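Long-range contacts in BepC protein (Bartonella tribocorum, PDB 4WGJ), which probably transfers AMP from ATP to threonine or tyrosine hydroxyls of target proteins, using the Fic domain contained in this chain: residues A[74-79]-A[154-159]; A[105-110]-A[194-199]; A[114-119]-A[149-154]. All coordinates share one frame; numbering follows the deposited sequence.

Contact 1 of 3, residues A[74-79]-A[154-159]; sequences FEWAGH and PFRKGN. With ANP (phosphoaminophosphonic acid-adenylate ester), chain B.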
loop_
_atom_site.group_PDB
_atom_site.type_symbol
_atom_site.label_atom_id
_atom_site.label_comp_id
_atom_site.label_asym_id
_atom_site.label_seq_id
_atom_site.Cartn_x
_atom_site.Cartn_y
_atom_site.Cartn_z
ATOM N N PHE A 74 -2.793 -12.139 7.739
ATOM C CA PHE A 74 -3.798 -11.409 8.508
ATOM C C PHE A 74 -5.208 -11.817 8.142
ATOM O O PHE A 74 -5.554 -11.892 6.957
ATOM C CB PHE A 74 -3.671 -9.895 8.297
ATOM C CG PHE A 74 -2.354 -9.326 8.726
ATOM C CD1 PHE A 74 -1.943 -9.413 10.050
ATOM C CD2 PHE A 74 -1.545 -8.675 7.813
ATOM C CE1 PHE A 74 -0.735 -8.889 10.451
ATOM C CE2 PHE A 74 -0.328 -8.130 8.212
ATOM C CZ PHE A 74 0.074 -8.239 9.529
ATOM N N GLU A 75 -6.036 -12.035 9.163
ATOM C CA GLU A 75 -7.446 -12.366 8.956
ATOM C C GLU A 75 -8.160 -11.282 8.161
ATOM O O GLU A 75 -9.102 -11.566 7.411
ATOM C CB GLU A 75 -8.162 -12.542 10.292
ATOM C CG GLU A 75 -7.751 -13.796 11.072
ATOM C CD GLU A 75 -8.566 -13.971 12.342
ATOM O OE1 GLU A 75 -9.783 -13.664 12.314
ATOM O OE2 GLU A 75 -7.994 -14.415 13.370
ATOM N N TRP A 76 -7.731 -10.039 8.364
ATOM C CA TRP A 76 -8.369 -8.892 7.725
ATOM C C TRP A 76 -7.725 -8.480 6.403
ATOM O O TRP A 76 -8.002 -7.391 5.903
ATOM C CB TRP A 76 -8.381 -7.680 8.685
ATOM C CG TRP A 76 -7.079 -7.479 9.398
ATOM C CD1 TRP A 76 -6.746 -7.949 10.639
ATOM C CD2 TRP A 76 -5.928 -6.771 8.914
ATOM N NE1 TRP A 76 -5.460 -7.570 10.960
ATOM C CE2 TRP A 76 -4.937 -6.846 9.922
ATOM C CE3 TRP A 76 -5.646 -6.066 7.739
ATOM C CZ2 TRP A 76 -3.673 -6.254 9.783
ATOM C CZ3 TRP A 76 -4.382 -5.465 7.604
ATOM C CH2 TRP A 76 -3.416 -5.575 8.624
ATOM N N ALA A 77 -6.889 -9.342 5.821
ATOM C CA ALA A 77 -6.276 -9.010 4.524
ATOM C C ALA A 77 -7.366 -8.615 3.529
ATOM O O ALA A 77 -8.398 -9.283 3.446
ATOM C CB ALA A 77 -5.483 -10.188 3.992
ATOM N N GLY A 78 -7.148 -7.531 2.787
ATOM C CA GLY A 78 -8.141 -7.068 1.832
ATOM C C GLY A 78 -9.177 -6.104 2.404
ATOM O O GLY A 78 -9.951 -5.509 1.653
ATOM N N HIS A 79 -9.208 -5.949 3.727
ATOM C CA HIS A 79 -10.180 -5.054 4.360
ATOM C C HIS A 79 -9.488 -3.782 4.829
ATOM O O HIS A 79 -8.419 -3.844 5.422
ATOM C CB HIS A 79 -10.848 -5.724 5.552
ATOM C CG HIS A 79 -11.590 -6.971 5.203
ATOM N ND1 HIS A 79 -12.960 -7.073 5.311
ATOM C CD2 HIS A 79 -11.155 -8.171 4.756
ATOM C CE1 HIS A 79 -13.337 -8.286 4.944
ATOM N NE2 HIS A 79 -12.262 -8.969 4.597
ATOM N N PRO A 154 -4.713 2.846 3.232
ATOM C CA PRO A 154 -6.049 2.332 3.565
ATOM C C PRO A 154 -6.083 1.147 4.521
ATOM O O PRO A 154 -7.172 0.827 5.000
ATOM C CB PRO A 154 -6.608 1.886 2.199
ATOM C CG PRO A 154 -5.755 2.576 1.173
ATOM C CD PRO A 154 -4.388 2.639 1.813
ATOM N N PHE A 155 -4.950 0.494 4.775
ATOM C CA PHE A 155 -4.955 -0.728 5.594
ATOM C C PHE A 155 -4.256 -0.542 6.938
ATOM O O PHE A 155 -3.448 0.370 7.113
ATOM C CB PHE A 155 -4.299 -1.888 4.822
ATOM C CG PHE A 155 -4.883 -2.080 3.444
ATOM C CD1 PHE A 155 -6.072 -2.776 3.277
ATOM C CD2 PHE A 155 -4.270 -1.514 2.326
ATOM C CE1 PHE A 155 -6.639 -2.924 2.019
ATOM C CE2 PHE A 155 -4.837 -1.653 1.061
ATOM C CZ PHE A 155 -6.022 -2.360 0.917
ATOM N N ARG A 156 -4.553 -1.426 7.883
ATOM C CA ARG A 156 -3.899 -1.358 9.192
ATOM C C ARG A 156 -2.386 -1.594 9.053
ATOM O O ARG A 156 -1.581 -1.030 9.792
ATOM C CB ARG A 156 -4.528 -2.370 10.154
ATOM C CG ARG A 156 -3.839 -2.470 11.522
ATOM C CD ARG A 156 -3.815 -1.115 12.255
ATOM N NE ARG A 156 -3.124 -1.217 13.546
ATOM C CZ ARG A 156 -1.799 -1.241 13.693
ATOM N NH1 ARG A 156 -0.998 -1.174 12.626
ATOM N NH2 ARG A 156 -1.272 -1.340 14.910
ATOM N N LYS A 157 -2.009 -2.415 8.080
ATOM C CA LYS A 157 -0.611 -2.768 7.849
ATOM C C LYS A 157 -0.519 -3.314 6.427
ATOM O O LYS A 157 -1.532 -3.749 5.866
ATOM C CB LYS A 157 -0.123 -3.814 8.873
ATOM C CG LYS A 157 1.412 -3.957 8.985
ATOM C CD LYS A 157 2.033 -2.648 9.479
ATOM C CE LYS A 157 3.499 -2.806 9.861
ATOM N NZ LYS A 157 4.336 -3.223 8.703
ATOM N N GLY A 158 0.675 -3.274 5.841
ATOM C CA GLY A 158 0.862 -3.800 4.498
ATOM C C GLY A 158 0.598 -2.788 3.389
ATOM O O GLY A 158 0.484 -3.149 2.214
ATOM N N ASN A 159 0.509 -1.514 3.753
ATOM C CA ASN A 159 0.230 -0.469 2.771
ATOM C C ASN A 159 1.331 -0.297 1.742
ATOM O O ASN A 159 1.048 -0.192 0.555
ATOM C CB ASN A 159 -0.007 0.864 3.481
ATOM C CG ASN A 159 -1.271 0.849 4.289
ATOM O OD1 ASN A 159 -2.355 0.986 3.736
ATOM N ND2 ASN A 159 -1.146 0.663 5.584
HETATM P PG ANP B . 6.968 -1.721 4.090
HETATM O O1G ANP B . 7.336 -3.012 3.266
HETATM O O2G ANP B . 8.199 -1.303 4.847
HETATM O O3G ANP B . 6.543 -0.592 3.083
HETATM P PB ANP B . 4.164 -2.256 4.955
HETATM O O1B ANP B . 4.035 -2.895 3.612
HETATM O O2B ANP B . 3.543 -3.123 6.089
HETATM N N3B ANP B . 5.794 -2.009 5.309
HETATM P PA ANP B . 2.969 -0.055 6.232
HETATM O O1A ANP B . 3.902 -0.256 7.374
HETATM O O2A ANP B . 1.484 -0.184 6.547
HETATM O O3A ANP B . 3.347 -0.913 4.945
HETATM O "O5'" ANP B . 3.252 1.386 5.627
HETATM C "C5'" ANP B . 4.613 1.734 5.279
HETATM C "C4'" ANP B . 4.644 2.931 4.361
HETATM O "O4'" ANP B . 4.550 4.150 5.146
HETATM C "C3'" ANP B . 5.932 3.043 3.539
HETATM O "O3'" ANP B . 5.684 3.416 2.186
HETATM C "C2'" ANP B . 6.723 4.116 4.293
HETATM O "O2'" ANP B . 7.660 4.801 3.470
HETATM C "C1'" ANP B . 5.588 5.027 4.752
HETATM N N9 ANP B . 5.957 5.893 5.870
HETATM C C8 ANP B . 6.756 5.571 6.937
HETATM N N7 ANP B . 6.941 6.556 7.783
HETATM C C5 ANP B . 6.215 7.602 7.234
HETATM C C6 ANP B . 6.004 8.934 7.645
HETATM N N6 ANP B . 6.524 9.455 8.760
HETATM N N1 ANP B . 5.229 9.719 6.865
HETATM C C2 ANP B . 4.711 9.203 5.747
HETATM N N3 ANP B . 4.840 7.967 5.258
HETATM C C4 ANP B . 5.606 7.212 6.052
HETATM O O HOH W 1 -7.053 -2.818 7.670
#

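Contact 2 of 3, residues A[105-110]-A[194-199]; sequences APFAIG and EAMQYG. With ANP (phosphoaminophosphonic acid-adenylate ester), chain B.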
loop_
_atom_site.group_PDB
_atom_site.type_symbol
_atom_site.label_atom_id
_atom_site.label_comp_id
_atom_site.label_asym_id
_atom_site.label_seq_id
_atom_site.Cartn_x
_atom_site.Cartn_y
_atom_site.Cartn_z
ATOM N N ALA A 105 2.073 15.012 10.525
ATOM C CA ALA A 105 1.031 14.813 9.520
ATOM C C ALA A 105 0.491 13.391 9.539
ATOM O O ALA A 105 1.255 12.431 9.401
ATOM C CB ALA A 105 1.557 15.160 8.133
ATOM N N PRO A 106 -0.835 13.246 9.708
ATOM C CA PRO A 106 -1.452 11.918 9.705
ATOM C C PRO A 106 -1.735 11.419 8.301
ATOM O O PRO A 106 -1.773 12.198 7.345
ATOM C CB PRO A 106 -2.768 12.143 10.453
ATOM C CG PRO A 106 -3.124 13.561 10.117
ATOM C CD PRO A 106 -1.817 14.313 9.988
ATOM N N PHE A 107 -1.961 10.119 8.177
ATOM C CA PHE A 107 -2.536 9.584 6.952
ATOM C C PHE A 107 -4.000 10.020 6.861
ATOM O O PHE A 107 -4.500 10.704 7.752
ATOM C CB PHE A 107 -2.407 8.060 6.920
ATOM C CG PHE A 107 -0.984 7.574 6.930
ATOM C CD1 PHE A 107 -0.197 7.674 5.788
ATOM C CD2 PHE A 107 -0.437 7.006 8.072
ATOM C CE1 PHE A 107 1.114 7.217 5.788
ATOM C CE2 PHE A 107 0.873 6.553 8.082
ATOM C CZ PHE A 107 1.651 6.655 6.934
ATOM N N ALA A 108 -4.676 9.653 5.773
ATOM C CA ALA A 108 -6.097 9.953 5.616
ATOM C C ALA A 108 -6.850 9.458 6.854
ATOM O O ALA A 108 -6.586 8.360 7.347
ATOM C CB ALA A 108 -6.646 9.302 4.348
ATOM N N ILE A 109 -7.754 10.280 7.373
ATOM C CA ILE A 109 -8.498 9.918 8.576
ATOM C C ILE A 109 -9.940 9.575 8.276
ATOM O O ILE A 109 -10.677 10.398 7.729
ATOM C CB ILE A 109 -8.489 11.066 9.609
ATOM C CG1 ILE A 109 -7.053 11.351 10.058
ATOM C CG2 ILE A 109 -9.385 10.721 10.804
ATOM C CD1 ILE A 109 -6.913 12.599 10.914
ATOM N N GLY A 110 -10.356 8.380 8.688
ATOM C CA GLY A 110 -11.765 8.017 8.668
ATOM C C GLY A 110 -12.353 8.119 7.278
ATOM O O GLY A 110 -11.856 7.476 6.358
ATOM N N GLU A 194 9.365 12.958 2.878
ATOM C CA GLU A 194 9.503 14.276 2.265
ATOM C C GLU A 194 8.197 14.714 1.602
ATOM O O GLU A 194 7.793 15.873 1.713
ATOM C CB GLU A 194 10.649 14.294 1.242
ATOM C CG GLU A 194 12.022 14.285 1.878
ATOM C CD GLU A 194 12.388 15.631 2.500
ATOM O OE1 GLU A 194 11.880 16.678 2.038
ATOM O OE2 GLU A 194 13.187 15.641 3.450
ATOM N N ALA A 195 7.539 13.788 0.921
ATOM C CA ALA A 195 6.287 14.103 0.241
ATOM C C ALA A 195 5.181 14.412 1.229
ATOM O O ALA A 195 4.517 15.446 1.130
ATOM C CB ALA A 195 5.863 12.951 -0.659
ATOM N N MET A 196 4.969 13.514 2.184
ATOM C CA MET A 196 3.762 13.609 2.996
ATOM C C MET A 196 3.931 14.522 4.204
ATOM O O MET A 196 3.000 15.236 4.585
ATOM C CB MET A 196 3.325 12.223 3.459
ATOM C CG MET A 196 1.985 12.253 4.165
ATOM S SD MET A 196 1.424 10.605 4.589
ATOM C CE MET A 196 1.114 10.850 6.338
ATOM N N GLN A 197 5.112 14.492 4.815
ATOM C CA GLN A 197 5.351 15.314 6.003
ATOM C C GLN A 197 5.785 16.730 5.663
ATOM O O GLN A 197 5.466 17.679 6.398
ATOM C CB GLN A 197 6.409 14.673 6.916
ATOM C CG GLN A 197 6.020 13.311 7.464
ATOM C CD GLN A 197 4.772 13.346 8.307
ATOM O OE1 GLN A 197 4.519 14.320 9.027
ATOM N NE2 GLN A 197 3.970 12.283 8.218
ATOM N N TYR A 198 6.521 16.879 4.567
ATOM C CA TYR A 198 7.183 18.154 4.302
ATOM C C TYR A 198 6.772 18.832 2.996
ATOM O O TYR A 198 7.227 19.936 2.697
ATOM C CB TYR A 198 8.696 17.944 4.343
ATOM C CG TYR A 198 9.143 17.396 5.679
ATOM C CD1 TYR A 198 8.720 17.991 6.862
ATOM C CD2 TYR A 198 9.946 16.265 5.762
ATOM C CE1 TYR A 198 9.105 17.493 8.091
ATOM C CE2 TYR A 198 10.328 15.753 6.996
ATOM C CZ TYR A 198 9.907 16.378 8.154
ATOM O OH TYR A 198 10.283 15.890 9.390
ATOM N N GLY A 199 5.895 18.190 2.235
ATOM C CA GLY A 199 5.379 18.789 1.015
ATOM C C GLY A 199 6.405 18.888 -0.097
ATOM O O GLY A 199 6.296 19.737 -0.980
HETATM P PG ANP B . 6.968 -1.721 4.090
HETATM O O1G ANP B . 7.336 -3.012 3.266
HETATM O O2G ANP B . 8.199 -1.303 4.847
HETATM O O3G ANP B . 6.543 -0.592 3.083
HETATM P PB ANP B . 4.164 -2.256 4.955
HETATM O O1B ANP B . 4.035 -2.895 3.612
HETATM O O2B ANP B . 3.543 -3.123 6.089
HETATM N N3B ANP B . 5.794 -2.009 5.309
HETATM P PA ANP B . 2.969 -0.055 6.232
HETATM O O1A ANP B . 3.902 -0.256 7.374
HETATM O O2A ANP B . 1.484 -0.184 6.547
HETATM O O3A ANP B . 3.347 -0.913 4.945
HETATM O "O5'" ANP B . 3.252 1.386 5.627
HETATM C "C5'" ANP B . 4.613 1.734 5.279
HETATM C "C4'" ANP B . 4.644 2.931 4.361
HETATM O "O4'" ANP B . 4.550 4.150 5.146
HETATM C "C3'" ANP B . 5.932 3.043 3.539
HETATM O "O3'" ANP B . 5.684 3.416 2.186
HETATM C "C2'" ANP B . 6.723 4.116 4.293
HETATM O "O2'" ANP B . 7.660 4.801 3.470
HETATM C "C1'" ANP B . 5.588 5.027 4.752
HETATM N N9 ANP B . 5.957 5.893 5.870
HETATM C C8 ANP B . 6.756 5.571 6.937
HETATM N N7 ANP B . 6.941 6.556 7.783
HETATM C C5 ANP B . 6.215 7.602 7.234
HETATM C C6 ANP B . 6.004 8.934 7.645
HETATM N N6 ANP B . 6.524 9.455 8.760
HETATM N N1 ANP B . 5.229 9.719 6.865
HETATM C C2 ANP B . 4.711 9.203 5.747
HETATM N N3 ANP B . 4.840 7.967 5.258
HETATM C C4 ANP B . 5.606 7.212 6.052
#

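Contact 3 of 3, residues A[114-119]-A[149-154]; sequences KKELKQ and LEHAHP. With ANP (phosphoaminophosphonic acid-adenylate ester), chain B.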
loop_
_atom_site.group_PDB
_atom_site.type_symbol
_atom_site.label_atom_id
_atom_site.label_comp_id
_atom_site.label_asym_id
_atom_site.label_seq_id
_atom_site.Cartn_x
_atom_site.Cartn_y
_atom_site.Cartn_z
ATOM N N LYS A 114 -11.868 6.678 2.041
ATOM C CA LYS A 114 -12.710 6.399 0.883
ATOM C C LYS A 114 -12.723 7.559 -0.118
ATOM O O LYS A 114 -12.736 7.339 -1.335
ATOM C CB LYS A 114 -14.137 6.082 1.339
ATOM C CG LYS A 114 -15.110 5.750 0.219
ATOM C CD LYS A 114 -16.492 5.428 0.777
ATOM C CE LYS A 114 -17.467 5.047 -0.330
ATOM N NZ LYS A 114 -18.890 5.136 0.106
ATOM N N LYS A 115 -12.755 8.790 0.399
ATOM C CA LYS A 115 -12.826 9.972 -0.461
ATOM C C LYS A 115 -11.585 10.065 -1.326
ATOM O O LYS A 115 -11.666 10.328 -2.531
ATOM C CB LYS A 115 -12.988 11.247 0.371
ATOM N N GLU A 116 -10.437 9.816 -0.709
ATOM C CA GLU A 116 -9.165 9.909 -1.413
ATOM C C GLU A 116 -9.013 8.798 -2.436
ATOM O O GLU A 116 -8.494 9.025 -3.535
ATOM C CB GLU A 116 -8.003 9.894 -0.411
ATOM C CG GLU A 116 -7.934 11.203 0.393
ATOM C CD GLU A 116 -6.746 11.281 1.340
ATOM O OE1 GLU A 116 -5.731 10.576 1.129
ATOM O OE2 GLU A 116 -6.828 12.066 2.313
ATOM N N LEU A 117 -9.465 7.598 -2.086
ATOM C CA LEU A 117 -9.396 6.498 -3.041
ATOM C C LEU A 117 -10.334 6.757 -4.220
ATOM O O LEU A 117 -9.981 6.483 -5.371
ATOM C CB LEU A 117 -9.725 5.165 -2.367
ATOM C CG LEU A 117 -8.679 4.660 -1.368
ATOM C CD1 LEU A 117 -9.189 3.396 -0.723
ATOM C CD2 LEU A 117 -7.354 4.378 -2.052
ATOM N N LYS A 118 -11.515 7.300 -3.947
ATOM C CA LYS A 118 -12.446 7.637 -5.023
ATOM C C LYS A 118 -11.847 8.691 -5.961
ATOM O O LYS A 118 -12.010 8.623 -7.181
ATOM C CB LYS A 118 -13.788 8.132 -4.450
ATOM N N GLN A 119 -11.147 9.663 -5.392
ATOM C CA GLN A 119 -10.551 10.727 -6.196
ATOM C C GLN A 119 -9.428 10.165 -7.070
ATOM O O GLN A 119 -9.261 10.570 -8.221
ATOM C CB GLN A 119 -10.022 11.851 -5.303
ATOM C CG GLN A 119 -9.330 12.978 -6.063
ATOM C CD GLN A 119 -10.186 13.539 -7.193
ATOM O OE1 GLN A 119 -11.352 13.890 -6.992
ATOM N NE2 GLN A 119 -9.610 13.618 -8.392
ATOM N N LEU A 149 -1.798 7.085 -3.049
ATOM C CA LEU A 149 -1.974 5.816 -2.349
ATOM C C LEU A 149 -1.355 5.849 -0.962
ATOM O O LEU A 149 -1.937 5.348 0.007
ATOM C CB LEU A 149 -1.353 4.667 -3.154
ATOM C CG LEU A 149 -2.108 4.277 -4.430
ATOM C CD1 LEU A 149 -1.239 3.358 -5.290
ATOM C CD2 LEU A 149 -3.433 3.582 -4.100
ATOM N N GLU A 150 -0.158 6.420 -0.878
ATOM C CA GLU A 150 0.602 6.436 0.372
ATOM C C GLU A 150 -0.120 7.298 1.407
ATOM O O GLU A 150 -0.169 6.949 2.593
ATOM C CB GLU A 150 2.036 6.942 0.133
ATOM C CG GLU A 150 2.986 5.867 -0.413
ATOM C CD GLU A 150 3.257 4.750 0.587
ATOM O OE1 GLU A 150 3.646 5.056 1.738
ATOM O OE2 GLU A 150 3.074 3.565 0.232
ATOM N N HIS A 151 -0.703 8.404 0.972
ATOM C CA HIS A 151 -1.396 9.257 1.949
ATOM C C HIS A 151 -2.691 8.577 2.403
ATOM O O HIS A 151 -3.060 8.660 3.571
ATOM C CB HIS A 151 -1.710 10.642 1.386
ATOM C CG HIS A 151 -2.367 11.556 2.385
ATOM N ND1 HIS A 151 -3.737 11.665 2.513
ATOM C CD2 HIS A 151 -1.837 12.387 3.316
ATOM C CE1 HIS A 151 -4.023 12.531 3.471
ATOM N NE2 HIS A 151 -2.889 12.983 3.977
ATOM N N ALA A 152 -3.376 7.908 1.480
ATOM C CA ALA A 152 -4.620 7.219 1.839
ATOM C C ALA A 152 -4.376 6.123 2.887
ATOM O O ALA A 152 -5.142 6.005 3.852
ATOM C CB ALA A 152 -5.283 6.628 0.604
ATOM N N HIS A 153 -3.315 5.337 2.689
ATOM C CA HIS A 153 -2.845 4.361 3.685
ATOM C C HIS A 153 -4.021 3.522 4.167
ATOM O O HIS A 153 -4.327 3.508 5.357
ATOM C CB HIS A 153 -2.183 5.112 4.857
ATOM C CG HIS A 153 -1.360 4.258 5.781
ATOM N ND1 HIS A 153 -0.043 3.934 5.525
ATOM C CD2 HIS A 153 -1.647 3.723 6.995
ATOM C CE1 HIS A 153 0.440 3.226 6.531
ATOM N NE2 HIS A 153 -0.515 3.076 7.433
ATOM N N PRO A 154 -4.713 2.846 3.232
ATOM C CA PRO A 154 -6.049 2.332 3.565
ATOM C C PRO A 154 -6.083 1.147 4.521
ATOM O O PRO A 154 -7.172 0.827 5.000
ATOM C CB PRO A 154 -6.608 1.886 2.199
ATOM C CG PRO A 154 -5.755 2.576 1.173
ATOM C CD PRO A 154 -4.388 2.639 1.813
HETATM P PG ANP B . 6.968 -1.721 4.090
HETATM O O1G ANP B . 7.336 -3.012 3.266
HETATM O O2G ANP B . 8.199 -1.303 4.847
HETATM O O3G ANP B . 6.543 -0.592 3.083
HETATM P PB ANP B . 4.164 -2.256 4.955
HETATM O O1B ANP B . 4.035 -2.895 3.612
HETATM O O2B ANP B . 3.543 -3.123 6.089
HETATM N N3B ANP B . 5.794 -2.009 5.309
HETATM P PA ANP B . 2.969 -0.055 6.232
HETATM O O1A ANP B . 3.902 -0.256 7.374
HETATM O O2A ANP B . 1.484 -0.184 6.547
HETATM O O3A ANP B . 3.347 -0.913 4.945
HETATM O "O5'" ANP B . 3.252 1.386 5.627
HETATM C "C5'" ANP B . 4.613 1.734 5.279
HETATM C "C4'" ANP B . 4.644 2.931 4.361
HETATM O "O4'" ANP B . 4.550 4.150 5.146
HETATM C "C3'" ANP B . 5.932 3.043 3.539
HETATM O "O3'" ANP B . 5.684 3.416 2.186
HETATM C "C2'" ANP B . 6.723 4.116 4.293
HETATM O "O2'" ANP B . 7.660 4.801 3.470
HETATM C "C1'" ANP B . 5.588 5.027 4.752
HETATM N N9 ANP B . 5.957 5.893 5.870
HETATM C C8 ANP B . 6.756 5.571 6.937
HETATM N N7 ANP B . 6.941 6.556 7.783
HETATM C C5 ANP B . 6.215 7.602 7.234
HETATM C C6 ANP B . 6.004 8.934 7.645
HETATM N N6 ANP B . 6.524 9.455 8.760
HETATM N N1 ANP B . 5.229 9.719 6.865
HETATM C C2 ANP B . 4.711 9.203 5.747
HETATM N N3 ANP B . 4.840 7.967 5.258
HETATM C C4 ANP B . 5.606 7.212 6.052
#

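Contact 1 of 3, residues A[74-79]-A[154-159]
K157, the residue whose CB packs 3.7 Å from W76 CH2, shares with G158 the grip on oxygen O2B of the bound AMPPNP: K157 NZ meets O2B at 2.7 Å, and the backbone N of G158 gives it a second bond. The lysine chain bends at chi2 and chi4 to bring NZ to the phosphate oxygens. R156 covers one face of the same indole: the backbone sets its CB 4.0 Å from the centroid of the six-membered ring of W76 in a CH-pi contact, while F74 CB backs the opposite face. Farther along, the carbonyl O of H79 lies in the ring plane of F155, 3.4 Å from CD1, and a water joins it to R156 N. The amide of N159 is held by three bonds. Its OD1 takes F155 N on a lone pair at 2.8 Å, and its ND2 gives to F155 O. N159 ND2 also donates to AMPPNP O2A at 2.9 Å. Residues 154-159 belong to the Fic motif, which reads HPFRKGNGR from H153 on and leads into helix 159-174. A lysine and the start of a helix beside the phosphates imply that their negative charge is probably offset from this loop.

Contact 2 of 3, residues A[105-110]-A[194-199]
A105 and Q197 form a small surface contact, partly polar and partly apolar, between the loop ahead of helix 111-126 and the last turn of helix 185-198, at the adenine end of the nucleotide pocket. The polar half is a reciprocal pair of hydrogen bonds between the backbone of A105 and the carboxamide of Q197. A105 N gives to Q197 OE1 at 3.0 Å, in the carbonyl plane and on a lone pair; Q197 NE2 returns a bond of 3.0 Å to A105 O, nearly straight at 165°. Because the chain of Q197 folds back at chi2 (-61°), the amide turns to the loop and still has its second N-H for the ligand: NE2 also donates to N1 of the adenine, 3.2 Å away. The loop thereby fixes the rotation of the amide that meets the base.

The apolar half belongs to M196 and F107, which cross at about a right angle. M196 runs out straight from the helix and bends only at chi3, setting its methyl CE over one face of the phenyl ring of F107, 3.9 Å from the ring centroid and displaced toward the rim. M196 SD lies obliquely to the same ring, 3.6 Å from F107 CD1, a Met-aromatic contact. M196 CE also rests 3.3 Å from P106 O. Both side chains border the purine, for M196 SD approaches its C2 and F107 CZ its N3, while F107 is stacked in turn on H153. Loop and helix end form part of the adenine-binding end of the pocket in a Fic fold, consistent with AMP transfer from ATP.

Contact 3 of 3, residues A[114-119]-A[149-154]
E116 and H151 make the one hydrogen bond between segments 114-119 and 149-154: H151 ND1 donates to E116 OE1 over 2.7 Å, almost straight at 169°. The acceptor is met on its syn side and lies close to the plane of the imidazole, with carboxylate and ring only 24° apart, so the two flat groups meet edge on. E116 reaches across with its chain extended beyond CG. The ring of H151 comes to meet it because its CG is anti to the backbone N (chi1 -178°), which swings the imidazole out along the flank of helix 135-152.

One residue on, L117 supplies the apolar part. Both its methyls, CD1 and CD2, meet P154 CG at 4.0 Å. L117 CD2 also reaches A152 CB at 4.1 Å and only grazes L149 CD2. A152 thus sits between the carboxylate and the leucine, at the closest approach of the two backbones.

Farther out, helix 135-152 finishes here. H153 N still closes a backbone bond of 3.0 Å to L149 O, but H153 then takes a positive phi and the chain turns off toward P154; R81 binds H153 O. A108, which follows F107, pairs its backbone with H151 and rests its side chain on E116. On the far flank E150 OE1 accepts a hydrogen bond from ribose O3' of AMPPNP at 2.7 Å, with N163 holding the other carboxylate oxygen, and the edge of H153 faces O5' of the nucleotide. With a carboxylate at ND1 and a place in the last turn of its helix, H151 would tend to favour its protonated form, and the pair then probably acts as a charge-assisted bond tying helix 111-126 to the helix that carries the E150 contact to the ribose.

How the contacts relate
All three contacts touch AMPPNP, each at a different part of it. Contact 3 is the middle one, its centre 11 Å from that of contact 2 and 14 Å from that of contact 1; the centres of contacts 1 and 2 lie 19 Å apart and the two do not meet. Along the chain contact 3 is nested inside the loops closed by both others, which cross each other. P154 belongs to contacts 1 and 3, where helix 135-152 gives way to the loop before helix 159-174, and the 105-110 loop runs beside the end of helix 135-152. Contact 2 thus lies at the base, contact 3 beside the ribose and contact 1 at the phosphates, so distant parts of the sequence converge on one nucleotide.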